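Long-range contact in diacylglycerol kinase (PDB 3S40), which probably phosphorylates diacylglycerol to phosphatidic acid, as expected of a diacylglycerol kinase: residues Tyr192-Glu205 with Val217-Ser231. Residues are numbered along the deposited sequence; the frame is centred on the assembly and turned at random.
Sequences YEDEAVLVMVGNGE and VKCDDGTLDIFVVKS
Strands 198-202 and 224-230 pair antiparallel inside the C-terminal beta-sandwich domain, bordered by strand 141-144 beyond the first and strand 254-259 beyond the second. The hydrogen-bonded pairs are L198 with V229, M200 with F227 and G202 with D225; M200 and F227 bond in both directions, each at 2.7 Å between N and O. A classic beta bulge interrupts the register where the chain turns from strand 192-196, an edge strand of the other sheet: V197 N donates to V229 O at 2.8 Å, while L198 N reaches the same oxygen only weakly. V197 CG1, between backbone N and carbonyl carbon (chi1 37°), comes close to V229 O and packs on V229 CG1.

Beyond this corner, A196 CB presses on V228 CG1 at 3.5 Å, tighter than usual for two carbons. The Y192 hydroxyl lies against K230 CE, which sits at the ring edge, while K230 NZ bonds to the carbonyl of N252. Toward the sandwich interior, V201 CG1 packs on L224 CB at 3.9 Å, and both side chains touch I286.

Past the strands, the E205 side chain, extended beyond CG, carries OE1 to C219 N at 2.8 Å, accepting through its anti lone pair. Water 2 donates to both E205 OE1 and D220 OD1, lying between two carboxylates of like charge. N203 ND2 bonds to the carbonyls of L139 and D129, and water 1 lies 2.8 Å from both N203 OD1 and K218 O. The chemistry thus changes along the contact, from backbone bonds among mostly apolar side chains to a carboxylate and waters that tie the loops together.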
ATOM      1  N   TYR A 192      -4.532 -13.730  21.385  1.00 53.32           N
ATOM      2  CA  TYR A 192      -3.124 -14.086  21.391  1.00 60.72           C
ATOM      3  C   TYR A 192      -2.380 -13.182  22.364  1.00 56.59           C
ATOM      4  O   TYR A 192      -2.369 -11.967  22.197  1.00 46.85           O
ATOM      5  CB  TYR A 192      -2.523 -13.920  19.992  1.00 54.87           C
ATOM      6  CG  TYR A 192      -1.023 -14.082  19.974  1.00 53.83           C
ATOM      7  CD1 TYR A 192      -0.185 -12.990  20.158  1.00 54.06           C
ATOM      8  CD2 TYR A 192      -0.443 -15.329  19.788  1.00 56.72           C
ATOM      9  CE1 TYR A 192       1.188 -13.133  20.150  1.00 56.29           C
ATOM     10  CE2 TYR A 192       0.931 -15.485  19.782  1.00 62.54           C
ATOM     11  CZ  TYR A 192       1.740 -14.382  19.961  1.00 66.22           C
ATOM     12  OH  TYR A 192       3.108 -14.531  19.955  1.00 70.83           O
ATOM     13  N   GLU A 193      -1.765 -13.778  23.381  1.00 57.03           N
ATOM     14  CA  GLU A 193      -0.925 -13.027  24.306  1.00 64.39           C
ATOM     15  C   GLU A 193       0.490 -13.568  24.279  1.00 67.27           C
ATOM     16  O   GLU A 193       0.701 -14.787  24.305  1.00 65.41           O
ATOM     17  CB  GLU A 193      -1.475 -13.109  25.727  1.00 74.27           C
ATOM     18  CG  GLU A 193      -2.412 -11.979  26.095  1.00 86.20           C
ATOM     19  CD  GLU A 193      -3.311 -12.328  27.269  1.00 94.82           C
ATOM     20  OE1 GLU A 193      -3.966 -13.393  27.222  1.00 94.89           O
ATOM     21  OE2 GLU A 193      -3.358 -11.541  28.241  1.00 97.12           O
ATOM     22  N   ASP A 194       1.463 -12.666  24.225  1.00 66.62           N
ATOM     23  CA  ASP A 194       2.856 -13.086  24.249  1.00 67.36           C
ATOM     24  C   ASP A 194       3.838 -11.923  24.300  1.00 53.22           C
ATOM     25  O   ASP A 194       3.450 -10.757  24.371  1.00 56.94           O
ATOM     26  CB  ASP A 194       3.170 -13.978  23.042  1.00 76.93           C
ATOM     27  CG  ASP A 194       3.954 -15.218  23.425  1.00 84.63           C
ATOM     28  OD1 ASP A 194       3.539 -15.915  24.379  1.00 84.83           O
ATOM     29  OD2 ASP A 194       4.988 -15.491  22.778  1.00 87.80           O
ATOM     30  N   GLU A 195       5.117 -12.272  24.277  1.00 55.03           N
ATOM     31  CA  GLU A 195       6.200 -11.308  24.266  1.00 58.99           C
ATOM     32  C   GLU A 195       6.710 -11.224  22.837  1.00 54.47           C
ATOM     33  O   GLU A 195       7.209 -12.212  22.289  1.00 54.75           O
ATOM     34  CB  GLU A 195       7.325 -11.783  25.189  1.00 71.15           C
ATOM     35  CG  GLU A 195       8.339 -10.719  25.586  1.00 74.70           C
ATOM     36  CD  GLU A 195       7.821  -9.796  26.677  1.00 78.18           C
ATOM     37  OE1 GLU A 195       6.613  -9.863  26.993  1.00 74.62           O
ATOM     38  OE2 GLU A 195       8.625  -9.006  27.219  1.00 82.97           O
ATOM     39  N   ALA A 196       6.578 -10.046  22.237  1.00 50.62           N
ATOM     40  CA  ALA A 196       6.939  -9.849  20.837  1.00 50.76           C
ATOM     41  C   ALA A 196       7.983  -8.767  20.674  1.00 46.66           C
ATOM     42  O   ALA A 196       8.017  -7.806  21.435  1.00 50.39           O
ATOM     43  CB  ALA A 196       5.704  -9.486  20.016  1.00 45.46           C
ATOM     44  N   VAL A 197       8.823  -8.922  19.661  1.00 43.64           N
ATOM     45  CA  VAL A 197       9.750  -7.864  19.287  1.00 44.27           C
ATOM     46  C   VAL A 197       9.139  -7.005  18.171  1.00 44.71           C
ATOM     47  O   VAL A 197       9.447  -5.817  18.043  1.00 38.88           O
ATOM     48  CB  VAL A 197      11.125  -8.434  18.858  1.00 48.11           C
ATOM     49  CG1 VAL A 197      10.964  -9.739  18.085  1.00 43.11           C
ATOM     50  CG2 VAL A 197      11.888  -7.412  18.037  1.00 57.57           C
ATOM     51  N   LEU A 198       8.254  -7.612  17.379  1.00 37.20           N
ATOM     52  CA  LEU A 198       7.638  -6.924  16.247  1.00 40.23           C
ATOM     53  C   LEU A 198       6.203  -7.399  15.999  1.00 34.78           C
ATOM     54  O   LEU A 198       5.919  -8.595  16.020  1.00 42.68           O
ATOM     55  CB  LEU A 198       8.483  -7.133  14.988  1.00 38.49           C
ATOM     56  CG  LEU A 198       7.884  -6.654  13.666  1.00 45.58           C
ATOM     57  CD1 LEU A 198       8.056  -5.148  13.504  1.00 45.99           C
ATOM     58  CD2 LEU A 198       8.520  -7.383  12.506  1.00 48.08           C
ATOM     59  N   VAL A 199       5.295  -6.460  15.775  1.00 36.63           N
ATOM     60  CA  VAL A 199       3.927  -6.816  15.419  1.00 32.47           C
ATOM     61  C   VAL A 199       3.513  -6.109  14.146  1.00 40.35           C
ATOM     62  O   VAL A 199       3.657  -4.895  14.019  1.00 40.54           O
ATOM     63  CB  VAL A 199       2.934  -6.450  16.518  1.00 39.43           C
ATOM     64  CG1 VAL A 199       1.526  -6.853  16.103  1.00 37.04           C
ATOM     65  CG2 VAL A 199       3.334  -7.126  17.837  1.00 44.52           C
HETATM   66  N   MSE A 200       2.990  -6.870  13.198  1.00 42.57           N
HETATM   67  CA  MSE A 200       2.528  -6.260  11.971  1.00 35.51           C
HETATM   68  C   MSE A 200       1.249  -6.804  11.387  1.00 35.83           C
HETATM   69  O   MSE A 200       0.920  -7.986  11.533  1.00 36.33           O
HETATM   70  CB  MSE A 200       3.619  -6.266  10.940  1.00 40.99           C
HETATM   71  CG  MSE A 200       4.474  -5.067  11.125  1.00 54.88           C
HETATM   72 SE   MSE A 200       5.809  -5.093   9.831  0.59 62.60          SE
HETATM   73  CE  MSE A 200       4.665  -5.371   8.229  1.00 24.07           C
ATOM     74  N   VAL A 201       0.545  -5.895  10.723  1.00 29.50           N
ATOM     75  CA  VAL A 201      -0.707  -6.169  10.064  1.00 30.85           C
ATOM     76  C   VAL A 201      -0.537  -5.765   8.614  1.00 30.12           C
ATOM     77  O   VAL A 201      -0.357  -4.597   8.309  1.00 29.17           O
ATOM     78  CB  VAL A 201      -1.842  -5.357  10.704  1.00 30.24           C
ATOM     79  CG1 VAL A 201      -3.185  -5.791  10.143  1.00 28.65           C
ATOM     80  CG2 VAL A 201      -1.812  -5.551  12.201  1.00 31.37           C
ATOM     81  N   GLY A 202      -0.574  -6.745   7.720  1.00 35.71           N
ATOM     82  CA  GLY A 202      -0.247  -6.513   6.326  1.00 28.55           C
ATOM     83  C   GLY A 202      -1.418  -6.610   5.372  1.00 30.92           C
ATOM     84  O   GLY A 202      -2.334  -7.411   5.559  1.00 29.14           O
ATOM     85  N   ASN A 203      -1.367  -5.793   4.330  1.00 26.98           N
ATOM     86  CA  ASN A 203      -2.373  -5.802   3.287  1.00 27.41           C
ATOM     87  C   ASN A 203      -1.709  -5.867   1.929  1.00 25.92           C
ATOM     88  O   ASN A 203      -2.172  -6.565   1.044  1.00 35.30           O
ATOM     89  CB  ASN A 203      -3.243  -4.547   3.347  1.00 26.55           C
ATOM     90  CG  ASN A 203      -4.423  -4.620   2.388  1.00 31.04           C
ATOM     91  OD1 ASN A 203      -5.167  -5.599   2.372  1.00 35.92           O
ATOM     92  ND2 ASN A 203      -4.582  -3.590   1.569  1.00 30.90           N
ATOM     93  N   GLY A 204      -0.622  -5.119   1.775  1.00 31.41           N
ATOM     94  CA  GLY A 204       0.136  -5.102   0.540  1.00 23.93           C
ATOM     95  C   GLY A 204       1.110  -6.261   0.431  1.00 25.66           C
ATOM     96  O   GLY A 204       1.525  -6.849   1.430  1.00 24.79           O
ATOM     97  N   GLU A 205       1.496  -6.573  -0.798  1.00 30.90           N
ATOM     98  CA  GLU A 205       2.246  -7.789  -1.082  1.00 23.91           C
ATOM     99  C   GLU A 205       3.741  -7.502  -1.220  1.00 27.58           C
ATOM    100  O   GLU A 205       4.533  -8.403  -1.436  1.00 26.18           O
ATOM    101  CB  GLU A 205       1.620  -8.482  -2.311  1.00 18.00           C
ATOM    102  CG  GLU A 205       0.086  -8.652  -2.113  1.00 29.51           C
ATOM    103  CD  GLU A 205      -0.665  -9.246  -3.315  1.00 34.27           C
ATOM    104  OE1 GLU A 205      -1.907  -9.072  -3.405  1.00 36.07           O
ATOM    105  OE2 GLU A 205      -0.024  -9.884  -4.169  1.00 35.22           O
ATOM    106  N   VAL A 217       0.346 -12.877   2.129  1.00 24.34           N
ATOM    107  CA  VAL A 217      -0.467 -11.673   2.283  1.00 21.90           C
ATOM    108  C   VAL A 217      -0.977 -11.284   0.879  1.00 25.91           C
ATOM    109  O   VAL A 217      -0.260 -11.444  -0.096  1.00 25.87           O
ATOM    110  CB  VAL A 217       0.335 -10.524   2.928  1.00 32.33           C
ATOM    111  CG1 VAL A 217       1.660 -10.333   2.196  1.00 27.27           C
ATOM    112  CG2 VAL A 217      -0.485  -9.238   2.962  1.00 29.90           C
ATOM    113  N   LYS A 218      -2.225 -10.828   0.778  1.00 25.89           N
ATOM    114  CA  LYS A 218      -2.830 -10.451  -0.502  1.00 25.66           C
ATOM    115  C   LYS A 218      -3.619  -9.170  -0.310  1.00 36.19           C
ATOM    116  O   LYS A 218      -4.278  -9.007   0.727  1.00 30.23           O
ATOM    117  CB  LYS A 218      -3.815 -11.512  -0.988  1.00 27.74           C
ATOM    118  CG  LYS A 218      -3.228 -12.875  -1.286  1.00 36.50           C
ATOM    119  CD  LYS A 218      -2.474 -12.883  -2.604  1.00 42.98           C
ATOM    120  CE  LYS A 218      -1.958 -14.292  -2.883  1.00 44.01           C
ATOM    121  NZ  LYS A 218      -1.106 -14.393  -4.105  1.00 43.20           N
ATOM    122  N   CYS A 219      -3.586  -8.269  -1.298  1.00 21.47           N
ATOM    123  CA  CYS A 219      -4.286  -6.997  -1.129  1.00 22.90           C
ATOM    124  C   CYS A 219      -5.806  -7.113  -1.343  1.00 26.57           C
ATOM    125  O   CYS A 219      -6.548  -6.171  -1.058  1.00 31.36           O
ATOM    126  CB  CYS A 219      -3.721  -5.927  -2.078  1.00 20.91           C
ATOM    127  SG  CYS A 219      -4.056  -6.262  -3.839  1.00 27.81           S
ATOM    128  N   ASP A 220      -6.264  -8.253  -1.859  1.00 21.57           N
ATOM    129  CA  ASP A 220      -7.670  -8.407  -2.256  1.00 26.83           C
ATOM    130  C   ASP A 220      -8.340  -9.717  -1.787  1.00 35.63           C
ATOM    131  O   ASP A 220      -9.336 -10.149  -2.382  1.00 23.08           O
ATOM    132  CB  ASP A 220      -7.789  -8.321  -3.783  1.00 26.89           C
ATOM    133  CG  ASP A 220      -6.959  -9.384  -4.488  1.00 33.28           C
ATOM    134  OD1 ASP A 220      -6.260 -10.148  -3.782  1.00 31.73           O
ATOM    135  OD2 ASP A 220      -6.997  -9.459  -5.740  1.00 30.90           O
ATOM    136  N   ASP A 221      -7.811 -10.354  -0.744  1.00 29.19           N
ATOM    137  CA  ASP A 221      -8.436 -11.595  -0.266  1.00 26.21           C
ATOM    138  C   ASP A 221      -9.455 -11.403   0.872  1.00 30.57           C
ATOM    139  O   ASP A 221      -9.947 -12.368   1.442  1.00 29.82           O
ATOM    140  CB  ASP A 221      -7.395 -12.651   0.093  1.00 27.23           C
ATOM    141  CG  ASP A 221      -6.601 -12.306   1.354  1.00 35.66           C
ATOM    142  OD1 ASP A 221      -5.740 -13.136   1.729  1.00 34.98           O
ATOM    143  OD2 ASP A 221      -6.824 -11.221   1.952  1.00 25.32           O
ATOM    144  N   GLY A 222      -9.782 -10.155   1.182  1.00 31.80           N
ATOM    145  CA  GLY A 222     -10.808  -9.860   2.163  1.00 30.03           C
ATOM    146  C   GLY A 222     -10.396 -10.006   3.617  1.00 35.44           C
ATOM    147  O   GLY A 222     -11.232  -9.928   4.519  1.00 38.55           O
ATOM    148  N   THR A 223      -9.113 -10.238   3.860  1.00 31.96           N
ATOM    149  CA  THR A 223      -8.621 -10.320   5.236  1.00 25.69           C
ATOM    150  C   THR A 223      -7.306  -9.574   5.369  1.00 32.23           C
ATOM    151  O   THR A 223      -6.675  -9.209   4.368  1.00 31.94           O
ATOM    152  CB  THR A 223      -8.395 -11.781   5.711  1.00 36.56           C
ATOM    153  OG1 THR A 223      -7.280 -12.346   5.014  1.00 45.13           O
ATOM    154  CG2 THR A 223      -9.634 -12.648   5.481  1.00 44.28           C
ATOM    155  N   LEU A 224      -6.907  -9.370   6.617  1.00 29.23           N
ATOM    156  CA  LEU A 224      -5.628  -8.785   6.964  1.00 32.79           C
ATOM    157  C   LEU A 224      -4.756  -9.871   7.565  1.00 38.02           C
ATOM    158  O   LEU A 224      -5.274 -10.824   8.173  1.00 27.00           O
ATOM    159  CB  LEU A 224      -5.844  -7.698   8.006  1.00 32.36           C
ATOM    160  CG  LEU A 224      -6.550  -6.491   7.405  1.00 36.27           C
ATOM    161  CD1 LEU A 224      -6.749  -5.398   8.433  1.00 32.25           C
ATOM    162  CD2 LEU A 224      -5.713  -5.981   6.235  1.00 39.87           C
ATOM    163  N   ASP A 225      -3.441  -9.720   7.405  1.00 25.93           N
ATOM    164  CA  ASP A 225      -2.471 -10.675   7.934  1.00 32.84           C
ATOM    165  C   ASP A 225      -1.774 -10.138   9.177  1.00 42.32           C
ATOM    166  O   ASP A 225      -1.038  -9.147   9.125  1.00 38.23           O
ATOM    167  CB  ASP A 225      -1.432 -11.046   6.873  1.00 33.07           C
ATOM    168  CG  ASP A 225      -1.987 -11.994   5.833  1.00 42.68           C
ATOM    169  OD1 ASP A 225      -1.539 -13.164   5.772  1.00 42.36           O
ATOM    170  OD2 ASP A 225      -2.896 -11.573   5.089  1.00 45.52           O
ATOM    171  N   ILE A 226      -2.029 -10.797  10.297  1.00 36.74           N
ATOM    172  CA  ILE A 226      -1.327 -10.497  11.530  1.00 38.17           C
ATOM    173  C   ILE A 226      -0.034 -11.288  11.531  1.00 34.41           C
ATOM    174  O   ILE A 226      -0.025 -12.486  11.253  1.00 36.08           O
ATOM    175  CB  ILE A 226      -2.143 -10.921  12.756  1.00 36.06           C
ATOM    176  CG1 ILE A 226      -3.506 -10.224  12.762  1.00 33.67           C
ATOM    177  CG2 ILE A 226      -1.359 -10.648  14.031  1.00 35.33           C
ATOM    178  CD1 ILE A 226      -4.402 -10.641  13.917  1.00 51.93           C
ATOM    179  N   PHE A 227       1.058 -10.615  11.852  1.00 29.77           N
ATOM    180  CA  PHE A 227       2.361 -11.256  11.850  1.00 25.12           C
ATOM    181  C   PHE A 227       3.135 -10.768  13.070  1.00 28.00           C
ATOM    182  O   PHE A 227       3.401  -9.564  13.229  1.00 25.64           O
ATOM    183  CB  PHE A 227       3.106 -10.916  10.552  1.00 37.86           C
ATOM    184  CG  PHE A 227       4.395 -11.678  10.360  1.00 31.13           C
ATOM    185  CD1 PHE A 227       4.391 -12.940   9.801  1.00 35.55           C
ATOM    186  CD2 PHE A 227       5.606 -11.124  10.747  1.00 31.46           C
ATOM    187  CE1 PHE A 227       5.574 -13.642   9.617  1.00 36.47           C
ATOM    188  CE2 PHE A 227       6.796 -11.817  10.565  1.00 39.50           C
ATOM    189  CZ  PHE A 227       6.779 -13.074   9.998  1.00 35.97           C
ATOM    190  N   VAL A 228       3.481 -11.706  13.940  1.00 33.65           N
ATOM    191  CA  VAL A 228       4.185 -11.377  15.168  1.00 37.01           C
ATOM    192  C   VAL A 228       5.525 -12.090  15.240  1.00 34.69           C
ATOM    193  O   VAL A 228       5.597 -13.305  15.085  1.00 34.28           O
ATOM    194  CB  VAL A 228       3.364 -11.786  16.387  1.00 44.09           C
ATOM    195  CG1 VAL A 228       4.129 -11.461  17.662  1.00 44.22           C
ATOM    196  CG2 VAL A 228       2.011 -11.090  16.367  1.00 32.02           C
ATOM    197  N   VAL A 229       6.602 -11.351  15.463  1.00 37.57           N
ATOM    198  CA  VAL A 229       7.858 -12.037  15.714  1.00 44.03           C
ATOM    199  C   VAL A 229       8.126 -12.049  17.210  1.00 53.00           C
ATOM    200  O   VAL A 229       8.243 -10.999  17.836  1.00 54.54           O
ATOM    201  CB  VAL A 229       9.028 -11.421  14.977  1.00 40.27           C
ATOM    202  CG1 VAL A 229      10.281 -12.278  15.198  1.00 38.71           C
ATOM    203  CG2 VAL A 229       8.708 -11.306  13.492  1.00 40.71           C
ATOM    204  N   LYS A 230       8.198 -13.247  17.776  1.00 61.90           N
ATOM    205  CA  LYS A 230       8.366 -13.396  19.214  1.00 72.20           C
ATOM    206  C   LYS A 230       9.789 -13.046  19.619  1.00 74.11           C
ATOM    207  O   LYS A 230      10.689 -12.997  18.780  1.00 70.41           O
ATOM    208  CB  LYS A 230       8.013 -14.821  19.640  1.00 74.39           C
ATOM    209  CG  LYS A 230       6.673 -15.289  19.094  1.00 79.31           C
ATOM    210  CD  LYS A 230       6.343 -16.715  19.508  1.00 87.49           C
ATOM    211  CE  LYS A 230       5.063 -17.194  18.827  1.00 93.98           C
ATOM    212  NZ  LYS A 230       4.677 -18.584  19.210  1.00 96.99           N
ATOM    213  N   SER A 231       9.983 -12.791  20.907  1.00 76.21           N
ATOM    214  CA  SER A 231      11.298 -12.452  21.438  1.00 78.34           C
ATOM    215  C   SER A 231      12.377 -13.444  20.997  1.00 71.13           C
ATOM    216  O   SER A 231      13.562 -13.115  20.960  1.00 69.50           O
ATOM    217  CB  SER A 231      11.234 -12.384  22.966  1.00 86.46           C
ATOM    218  OG  SER A 231      10.539 -13.504  23.497  1.00 83.59           O
TER
HETATM  219  O   HOH W   1      -6.650  -7.869   1.722  1.00 36.28           O
HETATM  220  O   HOH W   2      -3.907 -10.574  -5.085  1.00 44.45           O